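Local coordinates for protein tubulin binding cofactor C (Leishmania major, PDB 5AJ8) that probably acts as a chaperone in tubulin folding, this chain being the C-terminal domain of the cofactor, at residues C34-A48 and N52-Q64. The protein carries 1 engineered substitution. Sequence-based numbering, arbitrary orientation.
Sequences CADCAIYCLPIAGSA and NCTNCRVYVACHQ
Strands 38-41 and 56-62 run parallel at 7°, their axes 4.6 Å apart at the closest. I39 is bonded through both its N and its O: the N donates to R57 O at 2.7 Å, while the O accepts from Y59 N at 2.8 Å. On the face that carries A38, Y40 and Y59, the nearly parallel tyrosine rings (12°) are offset, with little of one lying over the other; Y40 CE1 meets Y59 CD1 at 3.5 Å. In both residues CG stands anti to the carbonyl carbon, which sends the rings the same way; Y76 stacks on Y59, and W99 meets both rings. Y40 OH bonds to S164 OG and Y59 OH to the backbone O of R162. On the face of I39 and V58, I39 CD1 reaches V58 CG2 at 4.1 Å, and C37 SG packs against C56 SG at 3.9 Å without a disulfide. At the corner, N55 ND2 donates to D36 OD1 at 2.7 Å from above the carboxylate plane, while N55 OD1 accepts from R57 NH1. Beyond A61 and C62, one face of the H63 ring lies against the A45-G46 backbone. Successive parallel coils thus stack as in a beta-helix, polar contacts bracing the D36-N55 corner and apolar and sulfur groups filling the interior.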
ATOM      1  N   CYS A  34     -13.124  -2.338  -2.077  1.00 21.66           N
ATOM      2  CA  CYS A  34     -13.117  -2.173  -0.621  1.00 21.04           C
ATOM      3  C   CYS A  34     -13.417  -0.717  -0.242  1.00 20.66           C
ATOM      4  O   CYS A  34     -13.029   0.218  -0.956  1.00 18.78           O
ATOM      5  CB  CYS A  34     -11.776  -2.611  -0.047  1.00 21.41           C
ATOM      6  SG  CYS A  34     -11.431  -4.329  -0.342  1.00 22.43           S
ATOM      7  N   ALA A  35     -14.087  -0.542   0.892  1.00 18.94           N
ATOM      8  CA  ALA A  35     -14.513   0.782   1.364  1.00 17.77           C
ATOM      9  C   ALA A  35     -14.494   0.895   2.878  1.00 16.82           C
ATOM     10  O   ALA A  35     -14.714  -0.096   3.576  1.00 15.90           O
ATOM     11  CB  ALA A  35     -15.905   1.119   0.834  1.00 17.76           C
ATOM     12  N   ASP A  36     -14.190   2.105   3.367  1.00 17.35           N
ATOM     13  CA  ASP A  36     -14.340   2.454   4.782  1.00 18.20           C
ATOM     14  C   ASP A  36     -13.555   1.485   5.667  1.00 19.06           C
ATOM     15  O   ASP A  36     -14.097   0.876   6.588  1.00 19.59           O
ATOM     16  CB  ASP A  36     -15.822   2.404   5.197  1.00 19.46           C
ATOM     17  CG  ASP A  36     -16.735   3.226   4.276  1.00 20.98           C
ATOM     18  OD1 ASP A  36     -16.285   4.197   3.629  1.00 20.10           O
ATOM     19  OD2 ASP A  36     -17.936   2.900   4.208  1.00 25.85           O
ATOM     20  N   CYS A  37     -12.284   1.310   5.381  1.00 18.49           N
ATOM     21  CA  CYS A  37     -11.472   0.427   6.212  1.00 19.10           C
ATOM     22  C   CYS A  37      -9.991   0.744   6.095  1.00 16.71           C
ATOM     23  O   CYS A  37      -9.595   1.583   5.297  1.00 14.94           O
ATOM     24  CB  CYS A  37     -11.736  -1.040   5.874  1.00 20.52           C
ATOM     25  SG  CYS A  37     -11.285  -1.547   4.213  1.00 19.66           S
ATOM     26  N   ALA A  38      -9.210   0.086   6.949  1.00 15.39           N
ATOM     27  CA  ALA A  38      -7.777   0.141   6.900  1.00 14.26           C
ATOM     28  C   ALA A  38      -7.308  -1.172   6.323  1.00 14.10           C
ATOM     29  O   ALA A  38      -7.825  -2.240   6.683  1.00 15.23           O
ATOM     30  CB  ALA A  38      -7.202   0.347   8.296  1.00 14.22           C
ATOM     31  N   ILE A  39      -6.320  -1.103   5.445  1.00 13.37           N
ATOM     32  CA  ILE A  39      -5.791  -2.290   4.780  1.00 12.93           C
ATOM     33  C   ILE A  39      -4.294  -2.379   5.071  1.00 11.88           C
ATOM     34  O   ILE A  39      -3.539  -1.516   4.673  1.00 11.06           O
ATOM     35  CB  ILE A  39      -6.054  -2.226   3.260  1.00 13.36           C
ATOM     36  CG1 ILE A  39      -7.550  -2.082   2.984  1.00 14.24           C
ATOM     37  CG2 ILE A  39      -5.508  -3.463   2.560  1.00 13.92           C
ATOM     38  CD1 ILE A  39      -7.873  -1.937   1.506  1.00 14.52           C
ATOM     39  N   TYR A  40      -3.887  -3.421   5.783  1.00 11.80           N
ATOM     40  CA  TYR A  40      -2.501  -3.610   6.205  1.00 11.01           C
ATOM     41  C   TYR A  40      -1.890  -4.762   5.418  1.00 11.03           C
ATOM     42  O   TYR A  40      -2.319  -5.910   5.594  1.00 11.40           O
ATOM     43  CB  TYR A  40      -2.480  -3.926   7.693  1.00 11.05           C
ATOM     44  CG  TYR A  40      -3.006  -2.811   8.545  1.00 10.76           C
ATOM     45  CD1 TYR A  40      -2.226  -1.704   8.808  1.00 10.14           C
ATOM     46  CD2 TYR A  40      -4.281  -2.866   9.096  1.00 10.87           C
ATOM     47  CE1 TYR A  40      -2.701  -0.684   9.581  1.00 10.04           C
ATOM     48  CE2 TYR A  40      -4.755  -1.857   9.887  1.00 10.78           C
ATOM     49  CZ  TYR A  40      -3.970  -0.763  10.116  1.00 10.33           C
ATOM     50  OH  TYR A  40      -4.426   0.241  10.907  1.00 10.47           O
ATOM     51  N   CYS A  41      -0.933  -4.457   4.535  1.00 10.87           N
ATOM     52  CA  CYS A  41      -0.248  -5.465   3.735  1.00 11.43           C
ATOM     53  C   CYS A  41       1.206  -5.697   4.171  1.00 11.76           C
ATOM     54  O   CYS A  41       2.016  -4.765   4.232  1.00 11.17           O
ATOM     55  CB  CYS A  41      -0.227  -5.108   2.250  1.00 11.96           C
ATOM     56  SG  CYS A  41      -1.792  -4.524   1.548  1.00 13.39           S
ATOM     57  N   LEU A  42       1.535  -6.951   4.442  1.00 11.65           N
ATOM     58  CA  LEU A  42       2.922  -7.352   4.537  1.00 12.15           C
ATOM     59  C   LEU A  42       3.553  -7.134   3.136  1.00 11.85           C
ATOM     60  O   LEU A  42       2.845  -7.067   2.134  1.00 11.97           O
ATOM     61  CB  LEU A  42       3.039  -8.801   5.000  1.00 12.92           C
ATOM     62  CG  LEU A  42       2.429  -9.142   6.367  1.00 14.05           C
ATOM     63  CD1 LEU A  42       2.635 -10.604   6.716  1.00 14.95           C
ATOM     64  CD2 LEU A  42       2.986  -8.245   7.473  1.00 14.31           C
ATOM     65  N   PRO A  43       4.880  -6.960   3.074  1.00 11.23           N
ATOM     66  CA  PRO A  43       5.507  -6.678   1.774  1.00 11.07           C
ATOM     67  C   PRO A  43       5.153  -7.703   0.697  1.00 10.91           C
ATOM     68  O   PRO A  43       5.207  -8.875   0.963  1.00 11.67           O
ATOM     69  CB  PRO A  43       7.017  -6.680   2.104  1.00 10.99           C
ATOM     70  CG  PRO A  43       7.075  -6.279   3.552  1.00 10.87           C
ATOM     71  CD  PRO A  43       5.858  -6.897   4.178  1.00 11.30           C
ATOM     72  N   ILE A  44       4.782  -7.229  -0.496  1.00 10.90           N
ATOM     73  CA  ILE A  44       4.453  -8.074  -1.646  1.00 10.56           C
ATOM     74  C   ILE A  44       5.626  -8.050  -2.619  1.00 10.63           C
ATOM     75  O   ILE A  44       6.089  -6.980  -3.004  1.00  9.59           O
ATOM     76  CB  ILE A  44       3.220  -7.511  -2.357  1.00 10.65           C
ATOM     77  CG1 ILE A  44       2.068  -7.269  -1.374  1.00 10.48           C
ATOM     78  CG2 ILE A  44       2.790  -8.408  -3.497  1.00 11.18           C
ATOM     79  CD1 ILE A  44       1.627  -8.520  -0.657  1.00 11.28           C
ATOM     80  N   ALA A  45       6.123  -9.225  -2.989  1.00 11.37           N
ATOM     81  CA  ALA A  45       7.279  -9.337  -3.852  1.00 12.57           C
ATOM     82  C   ALA A  45       6.782  -9.422  -5.278  1.00 12.93           C
ATOM     83  O   ALA A  45       6.982 -10.411  -5.961  1.00 12.45           O
ATOM     84  CB  ALA A  45       8.116 -10.566  -3.491  1.00 13.79           C
ATOM     85  N   GLY A  46       6.109  -8.362  -5.701  1.00 13.85           N
ATOM     86  CA  GLY A  46       5.456  -8.288  -7.024  1.00 14.46           C
ATOM     87  C   GLY A  46       4.521  -7.087  -7.050  1.00 14.68           C
ATOM     88  O   GLY A  46       4.710  -6.137  -6.297  1.00 13.63           O
ATOM     89  N   SER A  47       3.528  -7.101  -7.927  1.00 16.35           N
ATOM     90  CA  SER A  47       2.674  -5.954  -8.069  1.00 17.48           C
ATOM     91  C   SER A  47       1.436  -6.013  -7.165  1.00 15.65           C
ATOM     92  O   SER A  47       0.972  -7.078  -6.783  1.00 16.84           O
ATOM     93  CB  SER A  47       2.295  -5.713  -9.533  1.00 21.11           C
ATOM     94  OG  SER A  47       1.751  -6.862 -10.115  1.00 29.39           O
ATOM     95  N   ALA A  48       0.948  -4.826  -6.822  1.00 13.34           N
ATOM     96  CA  ALA A  48      -0.295  -4.624  -6.094  1.00 12.49           C
ATOM     97  C   ALA A  48      -1.186  -3.736  -6.965  1.00 12.77           C
ATOM     98  O   ALA A  48      -0.754  -2.690  -7.435  1.00 12.01           O
ATOM     99  CB  ALA A  48      -0.022  -3.959  -4.763  1.00 11.11           C
ATOM    100  N   ASN A  52     -11.481   0.397  -7.701  1.00 14.96           N
ATOM    101  CA  ASN A  52     -12.786   0.713  -7.151  1.00 16.38           C
ATOM    102  C   ASN A  52     -12.821   0.706  -5.622  1.00 15.48           C
ATOM    103  O   ASN A  52     -13.755   0.214  -5.024  1.00 14.77           O
ATOM    104  CB  ASN A  52     -13.820  -0.246  -7.727  1.00 18.18           C
ATOM    105  CG  ASN A  52     -13.824  -0.245  -9.248  1.00 20.00           C
ATOM    106  OD1 ASN A  52     -13.762  -1.299  -9.885  1.00 22.63           O
ATOM    107  ND2 ASN A  52     -13.882   0.937  -9.837  1.00 20.83           N
ATOM    108  N   CYS A  53     -11.774   1.241  -5.008  1.00 14.77           N
ATOM    109  CA  CYS A  53     -11.739   1.383  -3.570  1.00 15.28           C
ATOM    110  C   CYS A  53     -11.998   2.831  -3.214  1.00 14.04           C
ATOM    111  O   CYS A  53     -11.543   3.729  -3.920  1.00 14.89           O
ATOM    112  CB  CYS A  53     -10.383   0.943  -3.009  1.00 15.28           C
ATOM    113  SG  CYS A  53     -10.048  -0.815  -3.184  1.00 17.61           S
ATOM    114  N   THR A  54     -12.716   3.051  -2.120  0.50 13.65           N
ATOM    115  CA  THR A  54     -13.009   4.394  -1.633  0.50 13.35           C
ATOM    116  C   THR A  54     -12.880   4.474  -0.115  0.50 13.23           C
ATOM    117  O   THR A  54     -13.258   3.545   0.610  0.50 13.08           O
ATOM    118  CB  THR A  54     -14.444   4.842  -1.963  0.50 14.28           C
ATOM    119  OG1 THR A  54     -15.378   3.851  -1.513  0.50 14.49           O
ATOM    120  CG2 THR A  54     -14.609   5.068  -3.464  0.50 14.84           C
ATOM    121  N   ASN A  55     -12.356   5.600   0.358  1.00 12.79           N
ATOM    122  CA  ASN A  55     -12.289   5.903   1.795  1.00 12.76           C
ATOM    123  C   ASN A  55     -11.563   4.812   2.566  1.00 12.70           C
ATOM    124  O   ASN A  55     -12.087   4.265   3.522  1.00 13.28           O
ATOM    125  CB  ASN A  55     -13.698   6.116   2.348  1.00 12.89           C
ATOM    126  CG  ASN A  55     -13.704   6.621   3.776  1.00 12.79           C
ATOM    127  OD1 ASN A  55     -12.774   7.303   4.224  1.00 12.14           O
ATOM    128  ND2 ASN A  55     -14.771   6.307   4.494  1.00 13.07           N
ATOM    129  N   CYS A  56     -10.366   4.460   2.095  1.00 12.55           N
ATOM    130  CA  CYS A  56      -9.555   3.445   2.753  1.00 12.40           C
ATOM    131  C   CYS A  56      -8.211   4.037   3.101  1.00 11.87           C
ATOM    132  O   CYS A  56      -7.745   4.945   2.428  1.00 10.95           O
ATOM    133  CB  CYS A  56      -9.336   2.215   1.855  1.00 12.65           C
ATOM    134  SG  CYS A  56     -10.802   1.249   1.497  1.00 14.45           S
ATOM    135  N   ARG A  57      -7.604   3.507   4.166  1.00 12.85           N
ATOM    136  CA  ARG A  57      -6.213   3.779   4.516  1.00 13.20           C
ATOM    137  C   ARG A  57      -5.445   2.492   4.235  1.00 12.09           C
ATOM    138  O   ARG A  57      -5.781   1.455   4.798  1.00 12.16           O
ATOM    139  CB  ARG A  57      -6.103   4.137   6.013  1.00 14.54           C
ATOM    140  CG  ARG A  57      -6.246   5.585   6.395  1.00 16.37           C
ATOM    141  CD  ARG A  57      -7.598   6.151   6.036  1.00 18.27           C
ATOM    142  NE  ARG A  57      -8.732   5.335   6.470  1.00 19.17           N
ATOM    143  CZ  ARG A  57      -9.959   5.473   5.965  1.00 21.20           C
ATOM    144  NH1 ARG A  57     -10.207   6.405   5.027  1.00 16.65           N
ATOM    145  NH2 ARG A  57     -10.941   4.670   6.401  1.00 24.69           N
ATOM    146  N   VAL A  58      -4.430   2.555   3.372  1.00 11.67           N
ATOM    147  CA  VAL A  58      -3.723   1.367   2.877  1.00 10.84           C
ATOM    148  C   VAL A  58      -2.223   1.452   3.153  1.00 11.10           C
ATOM    149  O   VAL A  58      -1.612   2.488   2.893  1.00 10.25           O
ATOM    150  CB  VAL A  58      -3.949   1.226   1.379  1.00 11.16           C
ATOM    151  CG1 VAL A  58      -3.363  -0.063   0.828  1.00 11.12           C
ATOM    152  CG2 VAL A  58      -5.443   1.286   1.087  1.00 11.89           C
ATOM    153  N   TYR A  59      -1.656   0.404   3.770  1.00 10.41           N
ATOM    154  CA  TYR A  59      -0.231   0.335   4.081  1.00  9.80           C
ATOM    155  C   TYR A  59       0.313  -0.814   3.273  1.00  9.92           C
ATOM    156  O   TYR A  59      -0.052  -1.949   3.509  1.00 11.60           O
ATOM    157  CB  TYR A  59      -0.002   0.109   5.576  1.00  9.88           C
ATOM    158  CG  TYR A  59      -0.624   1.187   6.471  1.00  9.82           C
ATOM    159  CD1 TYR A  59      -1.965   1.176   6.767  1.00  9.60           C
ATOM    160  CD2 TYR A  59       0.143   2.228   6.983  1.00  9.91           C
ATOM    161  CE1 TYR A  59      -2.540   2.164   7.551  1.00 10.09           C
ATOM    162  CE2 TYR A  59      -0.424   3.233   7.770  1.00 10.16           C
ATOM    163  CZ  TYR A  59      -1.774   3.189   8.054  1.00 10.25           C
ATOM    164  OH  TYR A  59      -2.362   4.145   8.873  1.00 10.92           O
ATOM    165  N   VAL A  60       1.153  -0.533   2.291  1.00  9.56           N
ATOM    166  CA  VAL A  60       1.634  -1.579   1.371  1.00  9.72           C
ATOM    167  C   VAL A  60       3.073  -1.327   0.910  1.00  9.66           C
ATOM    168  O   VAL A  60       3.455  -0.177   0.589  1.00  9.35           O
ATOM    169  CB  VAL A  60       0.695  -1.690   0.126  1.00  9.70           C
ATOM    170  CG1 VAL A  60       0.589  -0.369  -0.610  1.00  9.76           C
ATOM    171  CG2 VAL A  60       1.102  -2.818  -0.806  1.00  9.50           C
ATOM    172  N   ALA A  61       3.853  -2.399   0.900  1.00  9.13           N
ATOM    173  CA  ALA A  61       5.123  -2.430   0.213  1.00  9.43           C
ATOM    174  C   ALA A  61       5.000  -3.373  -0.984  1.00  9.30           C
ATOM    175  O   ALA A  61       4.419  -4.457  -0.850  1.00  9.54           O
ATOM    176  CB  ALA A  61       6.231  -2.895   1.151  1.00  9.82           C
ATOM    177  N   CYS A  62       5.596  -2.993  -2.119  1.00  9.43           N
ATOM    178  CA  CYS A  62       5.485  -3.754  -3.353  1.00  9.59           C
ATOM    179  C   CYS A  62       6.505  -3.324  -4.397  1.00  9.79           C
ATOM    180  O   CYS A  62       7.188  -2.317  -4.225  1.00 10.05           O
ATOM    181  CB  CYS A  62       4.067  -3.643  -3.913  1.00 10.21           C
ATOM    182  SG  CYS A  62       3.512  -1.943  -4.186  1.00 12.01           S
ATOM    183  N   HIS A  63       6.653  -4.119  -5.450  1.00  9.67           N
ATOM    184  CA  HIS A  63       7.526  -3.783  -6.585  1.00 10.13           C
ATOM    185  C   HIS A  63       6.899  -2.773  -7.551  1.00 10.12           C
ATOM    186  O   HIS A  63       7.575  -1.820  -8.038  1.00 10.41           O
ATOM    187  CB  HIS A  63       7.851  -5.043  -7.369  1.00 10.25           C
ATOM    188  CG  HIS A  63       8.684  -6.006  -6.629  1.00 10.67           C
ATOM    189  ND1 HIS A  63       9.248  -7.112  -7.231  1.00 11.97           N
ATOM    190  CD2 HIS A  63       9.048  -6.054  -5.328  1.00 10.77           C
ATOM    191  CE1 HIS A  63       9.910  -7.808  -6.324  1.00 11.80           C
ATOM    192  NE2 HIS A  63       9.804  -7.184  -5.164  1.00 11.16           N
ATOM    193  N   GLN A  64       5.607  -2.988  -7.841  1.00 10.66           N
ATOM    194  CA  GLN A  64       4.793  -2.055  -8.619  1.00 10.45           C
ATOM    195  C   GLN A  64       3.455  -1.828  -7.932  1.00 10.31           C
ATOM    196  O   GLN A  64       2.924  -2.747  -7.319  1.00 10.41           O
ATOM    197  CB  GLN A  64       4.563  -2.577 -10.024  1.00 11.05           C
ATOM    198  CG  GLN A  64       5.830  -2.808 -10.826  1.00 12.24           C
ATOM    199  CD  GLN A  64       6.356  -4.221 -10.719  1.00 12.85           C
ATOM    200  OE1 GLN A  64       5.664  -5.118 -10.275  1.00 13.51           O
ATOM    201  NE2 GLN A  64       7.605  -4.408 -11.080  1.00 14.72           N
TER